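Local coordinates for protein thiamine-monophosphate kinase (Aquifex aeolicus, PDB 1VQV) that catalyses the ATP-dependent phosphorylation of thiamine monophosphate to thiamine diphosphate, the active form of vitamin B1, at residues Met169-Glu172 with Glu173-Pro176; Val195-Ile198 with Gln199-Asn203; Ile208-Leu212 with Val213-Asn217. All coordinates share one frame; numbering follows the deposited sequence.

Interaction 1: Met169-Glu172 with Glu173-Pro176; sequences MEKE and EYEP
Lys171 lays the aliphatic start of its side chain over one face of the Tyr174 ring, and this is the dense part of the contact. Its CB sits 3.6 Å from the ring centroid and 27° off the normal, which meets the geometry of a CH-pi contact, displaced toward the CE2 side of the ring. Farther along the same chain, Lys171 CD comes 3.4 Å from Tyr174 CD2, after which the ammonium end turns away. Met169, a selenomethionine, approaches differently: its terminal methyl CE lies at the edge of the ring, in plane, 3.8 Å from Tyr174 CE2, because the chain bends at its last torsion (chi3 -55°). The ring sits inside the loop joining helices 159-168 and 176-186, tied to the first by a bond of Tyr174 OH with Leu166 O and packed against the second through Leu179 and Ile182. Glu170 leaves the first helix with a positive phi; Glu175 is the N-cap of the second, and Glu175 N is bonded to Glu178 OE1, the side chain three residues on, as in one half of a capping box. Tyr174 OH also accepts a weak bond from Lys171 N at 2.9 Å. With an alanine in place of Tyr174, Leu166 O would probably lose its hydroxyl partner, and the Lys171 methylenes and the Met169 methyl the surface they lie against. The other side of the loop is looser. Glu170, Glu172 and Glu173 are exposed, and Tyr174 N donates to Glu173 OE2 at 3.1 Å, on the anti side and somewhat out of the carboxylate plane.

Interaction 2: Val195-Ile198 with Gln199-Asn203; sequences VKHI and QKYAN
His197 and Tyr201 meet one turn apart at the C-terminal end of helix 195-201, where i to i+4 bonding gives way to a loop. Tyr201 CB lies over one face of the imidazole, 4.3 Å from the centroid of the His197 ring and 21° off its normal, a CH-pi arrangement. The rings are oblique, planes at 41°, and it is the methylene that lies over the imidazole face. Setting His197 CG anti to its own N (chi1 -174°) carries the ring along the helix to that position. On the neighbouring flank Ile198 CG2 touches Ala202 CB at 3.9 Å, while Lys196 and Gln199 lie side by side, pointing the same way, Lys196 being exposed.

The backbone holds these pairs in place. Gln199 N bonds to Val195 O at 2.8 Å, nearly straight, as in a regular helical turn. Tyr201 N bonds to His197 O at 2.8 Å as well, with the donor tilted from the carbonyl plane.

Farther out lies strand 263-268 of the seven-stranded mixed sheet, against which the helix packs: Ile198 rests on Leu264 and Phe266, Ala202 also on Phe266, and His197 NE2 is hydrogen-bonded to His268 NE2. Beyond the helix, Asn203 pairs by its backbone with Thr267 and bonds through ND2 to Asp149, leading the chain into edge strand 204-208. The last bond of the helical series is a weak one, Ala202 N to Ile198 O at 3.5 Å.

Interaction 3: Ile208-Leu212 with Val213-Asn217; sequences ISDGL and VADAN
The first torsion of Asp215 puts CG anti to its carbonyl carbon (chi1 -62°), turning the carboxylate back along the helix toward the amides of Ser209 and Asp210. One oxygen takes both: Ser209 N reaches Asp215 OD2 at 2.9 Å, nearly along the C-O axis, and Asp210 N reaches the same OD2 at 3.0 Å on its syn side but tilted out of the carboxylate plane, with an N-H...O angle of 167°. The two donors come from opposite faces of the carboxylate plane, so the double grip should limit its rotation. The turn between strand 204-208 and helix 212-222 carries Ser209, an ATP-binding residue, and Asp210, a magnesium ligand; these bonds tie it down, and Asp215 probably acts as a second-shell residue that positions both. Gly211 is the N-cap, and its backbone angles would press a side chain against the carbonyl of Asp210. The first helical turn then follows, Asp215 N bonding to Gly211 O at 3.0 Å and Ala216 N to Leu212 O at 2.8 Å. Ala214 CB packs 3.9 Å from Asp210 CB. Leu212 and Val213 pack on Leu256 of helix 251-256.

Overall arrangement
The three contacts are local and succeed one another along the chain without touching. Interaction 3 is the buried one, centred about 10 Å from the middle of the chain and holding nucleotide- and magnesium-binding residues; its chemistry is polar, a carboxylate gripping backbone amides. Interaction 2, partly buried, mixes helical bonds with ring and aliphatic packing. Interaction 1 is a surface contact, centred about 25 Å out and away from the annotated sites, resting on one aromatic ring. Strand 204-208 links interactions 2 and 3, and both lie against strand 263-268: interaction 2 through Ile198, Tyr201 and Ala202, interaction 3 through backbone bonding of Ile208 with Gln263. Interactions 1 and 2 lie on opposite sides of the chain's centre.

Interaction 1: Met169-Glu172 with Glu173-Pro176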
HETATM    1  N   MSE B 169      29.623   7.699  -3.486  1.00 64.32           N
HETATM    2  CA  MSE B 169      31.074   7.775  -3.361  1.00 66.57           C
HETATM    3  C   MSE B 169      31.496   7.195  -2.024  1.00 66.05           C
HETATM    4  O   MSE B 169      32.672   6.892  -1.803  1.00 66.41           O
HETATM    5  CB  MSE B 169      31.566   9.220  -3.473  1.00 68.42           C
HETATM    6  CG  MSE B 169      31.014   9.957  -4.677  1.00 72.13           C
HETATM    7 SE   MSE B 169      31.852  11.671  -4.952  1.00 79.58          SE
HETATM    8  CE  MSE B 169      31.527  12.457  -3.197  1.00 78.06           C
ATOM      9  N   GLU B 170      30.527   7.053  -1.129  1.00 65.46           N
ATOM     10  CA  GLU B 170      30.784   6.507   0.194  1.00 64.64           C
ATOM     11  C   GLU B 170      31.887   7.229   0.954  1.00 63.92           C
ATOM     12  O   GLU B 170      32.674   6.594   1.639  1.00 63.61           O
ATOM     13  CB  GLU B 170      31.130   5.021   0.103  1.00 65.60           C
ATOM     14  CG  GLU B 170      29.929   4.104   0.181  1.00 67.26           C
ATOM     15  CD  GLU B 170      30.330   2.645   0.351  1.00 70.65           C
ATOM     16  OE1 GLU B 170      31.236   2.372   1.192  1.00 70.41           O
ATOM     17  OE2 GLU B 170      29.731   1.777  -0.342  1.00 70.01           O
ATOM     18  N   LYS B 171      31.950   8.549   0.831  1.00 63.75           N
ATOM     19  CA  LYS B 171      32.955   9.320   1.552  1.00 62.78           C
ATOM     20  C   LYS B 171      32.718   9.163   3.049  1.00 63.33           C
ATOM     21  O   LYS B 171      31.638   8.753   3.489  1.00 63.70           O
ATOM     22  CB  LYS B 171      32.863  10.806   1.193  1.00 61.69           C
ATOM     23  CG  LYS B 171      33.623  11.231  -0.044  1.00 60.32           C
ATOM     24  CD  LYS B 171      33.389  12.715  -0.316  1.00 61.20           C
ATOM     25  CE  LYS B 171      34.388  13.252  -1.315  1.00 61.34           C
ATOM     26  NZ  LYS B 171      34.408  12.408  -2.545  1.00 63.03           N
ATOM     27  N   GLU B 172      33.739   9.502   3.829  1.00 64.53           N
ATOM     28  CA  GLU B 172      33.666   9.423   5.280  1.00 64.45           C
ATOM     29  C   GLU B 172      32.847  10.628   5.739  1.00 64.40           C
ATOM     30  O   GLU B 172      31.834  10.497   6.437  1.00 64.49           O
ATOM     31  CB  GLU B 172      35.074   9.492   5.864  1.00 66.71           C
ATOM     32  CG  GLU B 172      35.874  10.746   5.468  1.00 67.79           C
ATOM     33  CD  GLU B 172      36.655  10.621   4.163  1.00 67.68           C
ATOM     34  OE1 GLU B 172      37.713  11.279   4.056  1.00 68.91           O
ATOM     35  OE2 GLU B 172      36.230   9.888   3.247  1.00 68.25           O
ATOM     36  N   GLU B 173      33.298  11.802   5.315  1.00 63.19           N
ATOM     37  CA  GLU B 173      32.641  13.054   5.637  1.00 60.45           C
ATOM     38  C   GLU B 173      32.478  13.833   4.337  1.00 58.91           C
ATOM     39  O   GLU B 173      33.034  13.453   3.308  1.00 58.14           O
ATOM     40  CB  GLU B 173      33.485  13.854   6.629  1.00 59.86           C
ATOM     41  CG  GLU B 173      32.774  15.080   7.131  1.00 60.88           C
ATOM     42  CD  GLU B 173      31.479  14.732   7.827  1.00 60.70           C
ATOM     43  OE1 GLU B 173      31.545  14.302   9.002  1.00 59.00           O
ATOM     44  OE2 GLU B 173      30.402  14.875   7.189  1.00 59.92           O
ATOM     45  N   TYR B 174      31.714  14.917   4.365  1.00 57.42           N
ATOM     46  CA  TYR B 174      31.516  15.704   3.147  1.00 56.46           C
ATOM     47  C   TYR B 174      31.570  17.188   3.475  1.00 56.06           C
ATOM     48  O   TYR B 174      31.442  17.574   4.636  1.00 56.57           O
ATOM     49  CB  TYR B 174      30.155  15.373   2.485  1.00 54.91           C
ATOM     50  CG  TYR B 174      29.947  13.926   2.015  1.00 52.30           C
ATOM     51  CD1 TYR B 174      29.467  12.941   2.886  1.00 51.74           C
ATOM     52  CD2 TYR B 174      30.220  13.548   0.697  1.00 51.97           C
ATOM     53  CE1 TYR B 174      29.265  11.622   2.461  1.00 50.73           C
ATOM     54  CE2 TYR B 174      30.020  12.228   0.267  1.00 52.04           C
ATOM     55  CZ  TYR B 174      29.545  11.273   1.159  1.00 51.23           C
ATOM     56  OH  TYR B 174      29.382   9.967   0.751  1.00 52.06           O
ATOM     57  N   GLU B 175      31.788  18.016   2.458  1.00 55.68           N
ATOM     58  CA  GLU B 175      31.816  19.455   2.672  1.00 56.99           C
ATOM     59  C   GLU B 175      30.341  19.792   2.853  1.00 57.29           C
ATOM     60  O   GLU B 175      29.478  18.990   2.508  1.00 56.45           O
ATOM     61  CB  GLU B 175      32.382  20.210   1.454  1.00 56.86           C
ATOM     62  CG  GLU B 175      33.800  19.787   1.012  1.00 58.84           C
ATOM     63  CD  GLU B 175      34.903  20.065   2.057  1.00 61.22           C
ATOM     64  OE1 GLU B 175      35.069  21.242   2.479  1.00 60.29           O
ATOM     65  OE2 GLU B 175      35.611  19.096   2.447  1.00 61.26           O
ATOM     66  N   PRO B 176      30.084  20.960   3.412  1.00 57.79           N
ATOM     67  CA  PRO B 176      28.696  21.392   3.626  1.00 59.71           C
ATOM     68  C   PRO B 176      27.901  21.475   2.319  1.00 59.71           C
ATOM     69  O   PRO B 176      26.811  20.953   2.228  1.00 60.19           O
ATOM     70  CB  PRO B 176      28.853  22.784   4.267  1.00 63.09           C
ATOM     71  CG  PRO B 176      30.241  22.791   4.791  1.00 65.42           C
ATOM     72  CD  PRO B 176      31.076  22.097   3.763  1.00 67.67           C
TER

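Interaction 2: Val195-Ile198 with Gln199-Asn203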
ATOM      1  N   VAL B 195       0.393  24.140  -1.949  1.00 51.47           N
ATOM      2  CA  VAL B 195      -0.948  23.621  -2.117  1.00 54.76           C
ATOM      3  C   VAL B 195      -1.934  24.697  -2.513  1.00 53.54           C
ATOM      4  O   VAL B 195      -2.571  24.579  -3.558  1.00 52.32           O
ATOM      5  CB  VAL B 195      -1.423  22.839  -0.854  1.00 57.08           C
ATOM      6  CG1 VAL B 195      -2.941  22.846  -0.742  1.00 57.55           C
ATOM      7  CG2 VAL B 195      -0.952  21.386  -0.965  1.00 57.18           C
ATOM      8  N   LYS B 196      -2.046  25.753  -1.711  1.00 52.89           N
ATOM      9  CA  LYS B 196      -2.968  26.849  -2.017  1.00 51.81           C
ATOM     10  C   LYS B 196      -2.779  27.392  -3.435  1.00 50.11           C
ATOM     11  O   LYS B 196      -3.742  27.587  -4.174  1.00 48.79           O
ATOM     12  CB  LYS B 196      -2.772  27.978  -1.015  1.00 52.89           C
ATOM     13  CG  LYS B 196      -2.924  27.541   0.420  1.00 56.30           C
ATOM     14  CD  LYS B 196      -4.334  27.039   0.693  1.00 59.70           C
ATOM     15  CE  LYS B 196      -4.570  26.900   2.184  1.00 60.33           C
ATOM     16  NZ  LYS B 196      -4.342  28.199   2.863  1.00 59.30           N
ATOM     17  N   HIS B 197      -1.529  27.627  -3.813  1.00 49.99           N
ATOM     18  CA  HIS B 197      -1.252  28.158  -5.131  1.00 49.96           C
ATOM     19  C   HIS B 197      -1.665  27.215  -6.244  1.00 50.15           C
ATOM     20  O   HIS B 197      -2.271  27.636  -7.217  1.00 49.91           O
ATOM     21  CB  HIS B 197       0.235  28.491  -5.292  1.00 48.33           C
ATOM     22  CG  HIS B 197       0.547  29.174  -6.585  1.00 47.01           C
ATOM     23  ND1 HIS B 197       0.307  30.514  -6.793  1.00 44.10           N
ATOM     24  CD2 HIS B 197       0.999  28.682  -7.765  1.00 45.35           C
ATOM     25  CE1 HIS B 197       0.595  30.819  -8.045  1.00 45.76           C
ATOM     26  NE2 HIS B 197       1.017  29.725  -8.655  1.00 46.41           N
ATOM     27  N   ILE B 198      -1.332  25.938  -6.098  1.00 51.90           N
ATOM     28  CA  ILE B 198      -1.656  24.950  -7.128  1.00 54.11           C
ATOM     29  C   ILE B 198      -3.146  24.610  -7.218  1.00 55.29           C
ATOM     30  O   ILE B 198      -3.676  24.423  -8.317  1.00 55.92           O
ATOM     31  CB  ILE B 198      -0.867  23.650  -6.901  1.00 53.60           C
ATOM     32  CG1 ILE B 198       0.637  23.942  -6.958  1.00 52.26           C
ATOM     33  CG2 ILE B 198      -1.260  22.619  -7.936  1.00 51.97           C
ATOM     34  CD1 ILE B 198       1.136  24.448  -8.297  1.00 53.37           C
ATOM     35  N   GLN B 199      -3.799  24.528  -6.058  1.00 56.49           N
ATOM     36  CA  GLN B 199      -5.222  24.214  -5.966  1.00 59.25           C
ATOM     37  C   GLN B 199      -6.034  25.439  -6.367  1.00 59.02           C
ATOM     38  O   GLN B 199      -7.250  25.470  -6.178  1.00 61.98           O
ATOM     39  CB  GLN B 199      -5.619  23.812  -4.517  1.00 61.04           C
ATOM     40  CG  GLN B 199      -5.863  25.001  -3.534  1.00 64.20           C
ATOM     41  CD  GLN B 199      -6.335  24.599  -2.105  1.00 67.66           C
ATOM     42  OE1 GLN B 199      -5.658  23.854  -1.382  1.00 67.27           O
ATOM     43  NE2 GLN B 199      -7.491  25.123  -1.699  1.00 66.93           N
ATOM     44  N   LYS B 200      -5.370  26.441  -6.932  1.00 57.58           N
ATOM     45  CA  LYS B 200      -6.053  27.678  -7.289  1.00 56.70           C
ATOM     46  C   LYS B 200      -5.631  28.330  -8.591  1.00 55.77           C
ATOM     47  O   LYS B 200      -6.415  29.053  -9.199  1.00 56.98           O
ATOM     48  CB  LYS B 200      -5.867  28.683  -6.154  1.00 57.92           C
ATOM     49  CG  LYS B 200      -6.356  30.093  -6.429  1.00 59.71           C
ATOM     50  CD  LYS B 200      -7.780  30.314  -5.929  1.00 60.66           C
ATOM     51  CE  LYS B 200      -8.062  31.802  -5.791  1.00 60.98           C
ATOM     52  NZ  LYS B 200      -7.002  32.430  -4.953  1.00 61.52           N
ATOM     53  N   TYR B 201      -4.406  28.077  -9.031  1.00 53.97           N
ATOM     54  CA  TYR B 201      -3.935  28.715 -10.246  1.00 52.84           C
ATOM     55  C   TYR B 201      -3.349  27.810 -11.302  1.00 52.65           C
ATOM     56  O   TYR B 201      -3.207  28.210 -12.455  1.00 51.96           O
ATOM     57  CB  TYR B 201      -2.915  29.802  -9.892  1.00 53.83           C
ATOM     58  CG  TYR B 201      -3.540  31.035  -9.286  1.00 53.65           C
ATOM     59  CD1 TYR B 201      -3.292  31.398  -7.963  1.00 53.69           C
ATOM     60  CD2 TYR B 201      -4.421  31.821 -10.034  1.00 54.84           C
ATOM     61  CE1 TYR B 201      -3.915  32.512  -7.405  1.00 56.11           C
ATOM     62  CE2 TYR B 201      -5.041  32.925  -9.490  1.00 54.02           C
ATOM     63  CZ  TYR B 201      -4.792  33.265  -8.183  1.00 55.41           C
ATOM     64  OH  TYR B 201      -5.441  34.335  -7.635  1.00 56.02           O
ATOM     65  N   ALA B 202      -3.006  26.588 -10.929  1.00 51.76           N
ATOM     66  CA  ALA B 202      -2.422  25.694 -11.916  1.00 50.56           C
ATOM     67  C   ALA B 202      -3.451  25.057 -12.835  1.00 49.65           C
ATOM     68  O   ALA B 202      -4.482  24.583 -12.376  1.00 49.36           O
ATOM     69  CB  ALA B 202      -1.610  24.612 -11.219  1.00 49.80           C
ATOM     70  N   ASN B 203      -3.167  25.074 -14.135  1.00 50.08           N
ATOM     71  CA  ASN B 203      -4.042  24.446 -15.117  1.00 51.18           C
ATOM     72  C   ASN B 203      -3.463  23.070 -15.336  1.00 52.03           C
ATOM     73  O   ASN B 203      -4.181  22.124 -15.622  1.00 54.10           O
ATOM     74  CB  ASN B 203      -4.029  25.167 -16.456  1.00 50.73           C
ATOM     75  CG  ASN B 203      -4.446  26.586 -16.349  1.00 48.76           C
ATOM     76  OD1 ASN B 203      -5.445  26.911 -15.708  1.00 49.13           O
ATOM     77  ND2 ASN B 203      -3.683  27.459 -16.984  1.00 48.78           N
TER

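Interaction 3: Ile208-Leu212 with Val213-Asn217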
ATOM      1  N   ILE B 208       8.019  16.532 -10.260  1.00 53.96           N
ATOM      2  CA  ILE B 208       9.122  16.127 -11.108  1.00 53.65           C
ATOM      3  C   ILE B 208       9.749  14.923 -10.409  1.00 55.55           C
ATOM      4  O   ILE B 208      10.424  15.051  -9.383  1.00 55.03           O
ATOM      5  CB  ILE B 208      10.140  17.262 -11.263  1.00 52.91           C
ATOM      6  CG1 ILE B 208       9.433  18.485 -11.869  1.00 51.72           C
ATOM      7  CG2 ILE B 208      11.311  16.801 -12.138  1.00 50.76           C
ATOM      8  CD1 ILE B 208      10.300  19.720 -11.962  1.00 49.83           C
ATOM      9  N   SER B 209       9.491  13.746 -10.966  1.00 57.00           N
ATOM     10  CA  SER B 209       9.972  12.503 -10.386  1.00 58.14           C
ATOM     11  C   SER B 209      10.898  11.724 -11.310  1.00 58.28           C
ATOM     12  O   SER B 209      11.726  10.943 -10.843  1.00 57.98           O
ATOM     13  CB  SER B 209       8.772  11.639  -9.984  1.00 56.86           C
ATOM     14  OG  SER B 209       7.847  11.554 -11.051  1.00 59.30           O
ATOM     15  N   ASP B 210      10.756  11.928 -12.615  1.00 57.83           N
ATOM     16  CA  ASP B 210      11.614  11.240 -13.568  1.00 58.94           C
ATOM     17  C   ASP B 210      12.573  12.232 -14.238  1.00 57.76           C
ATOM     18  O   ASP B 210      13.304  11.867 -15.159  1.00 57.82           O
ATOM     19  CB  ASP B 210      10.782  10.553 -14.652  1.00 61.85           C
ATOM     20  CG  ASP B 210       9.461  10.021 -14.136  1.00 66.06           C
ATOM     21  OD1 ASP B 210       9.459   9.083 -13.299  1.00 67.86           O
ATOM     22  OD2 ASP B 210       8.407  10.543 -14.573  1.00 67.57           O
ATOM     23  N   GLY B 211      12.572  13.480 -13.780  1.00 56.69           N
ATOM     24  CA  GLY B 211      13.434  14.479 -14.386  1.00 55.88           C
ATOM     25  C   GLY B 211      12.622  15.446 -15.227  1.00 56.20           C
ATOM     26  O   GLY B 211      11.571  15.088 -15.769  1.00 55.53           O
ATOM     27  N   LEU B 212      13.112  16.670 -15.352  1.00 55.68           N
ATOM     28  CA  LEU B 212      12.400  17.687 -16.105  1.00 56.02           C
ATOM     29  C   LEU B 212      11.949  17.226 -17.487  1.00 57.94           C
ATOM     30  O   LEU B 212      10.758  16.994 -17.704  1.00 58.54           O
ATOM     31  CB  LEU B 212      13.263  18.934 -16.228  1.00 55.50           C
ATOM     32  CG  LEU B 212      12.566  20.060 -16.989  1.00 54.82           C
ATOM     33  CD1 LEU B 212      11.274  20.485 -16.285  1.00 52.99           C
ATOM     34  CD2 LEU B 212      13.532  21.209 -17.093  1.00 53.11           C
ATOM     35  N   VAL B 213      12.897  17.098 -18.411  1.00 58.94           N
ATOM     36  CA  VAL B 213      12.599  16.663 -19.772  1.00 60.37           C
ATOM     37  C   VAL B 213      11.566  15.543 -19.840  1.00 60.87           C
ATOM     38  O   VAL B 213      10.556  15.665 -20.533  1.00 62.43           O
ATOM     39  CB  VAL B 213      13.875  16.186 -20.489  1.00 62.23           C
ATOM     40  CG1 VAL B 213      14.867  17.332 -20.600  1.00 64.31           C
ATOM     41  CG2 VAL B 213      14.506  15.045 -19.710  1.00 65.02           C
ATOM     42  N   ALA B 214      11.814  14.454 -19.119  1.00 60.98           N
ATOM     43  CA  ALA B 214      10.897  13.320 -19.110  1.00 59.73           C
ATOM     44  C   ALA B 214       9.465  13.737 -18.766  1.00 58.56           C
ATOM     45  O   ALA B 214       8.552  13.506 -19.551  1.00 58.47           O
ATOM     46  CB  ALA B 214      11.389  12.243 -18.122  1.00 59.44           C
ATOM     47  N   ASP B 215       9.272  14.365 -17.608  1.00 57.48           N
ATOM     48  CA  ASP B 215       7.934  14.768 -17.192  1.00 57.54           C
ATOM     49  C   ASP B 215       7.284  15.910 -17.985  1.00 56.47           C
ATOM     50  O   ASP B 215       6.061  16.030 -17.986  1.00 54.24           O
ATOM     51  CB  ASP B 215       7.921  15.097 -15.695  1.00 58.67           C
ATOM     52  CG  ASP B 215       8.287  13.905 -14.843  1.00 58.94           C
ATOM     53  OD1 ASP B 215       7.879  12.792 -15.219  1.00 59.97           O
ATOM     54  OD2 ASP B 215       8.970  14.063 -13.806  1.00 61.00           O
ATOM     55  N   ALA B 216       8.088  16.745 -18.642  1.00 56.44           N
ATOM     56  CA  ALA B 216       7.548  17.835 -19.456  1.00 57.90           C
ATOM     57  C   ALA B 216       6.896  17.198 -20.683  1.00 59.81           C
ATOM     58  O   ALA B 216       5.967  17.756 -21.269  1.00 59.97           O
ATOM     59  CB  ALA B 216       8.644  18.782 -19.891  1.00 55.07           C
ATOM     60  N   ASN B 217       7.391  16.023 -21.068  1.00 61.41           N
ATOM     61  CA  ASN B 217       6.836  15.292 -22.202  1.00 63.47           C
ATOM     62  C   ASN B 217       5.471  14.755 -21.803  1.00 63.69           C
ATOM     63  O   ASN B 217       4.483  14.938 -22.517  1.00 65.22           O
ATOM     64  CB  ASN B 217       7.733  14.113 -22.583  1.00 66.22           C
ATOM     65  CG  ASN B 217       8.823  14.498 -23.556  1.00 68.07           C
ATOM     66  OD1 ASN B 217       9.636  15.383 -23.280  1.00 69.33           O
ATOM     67  ND2 ASN B 217       8.848  13.829 -24.708  1.00 70.29           N
TER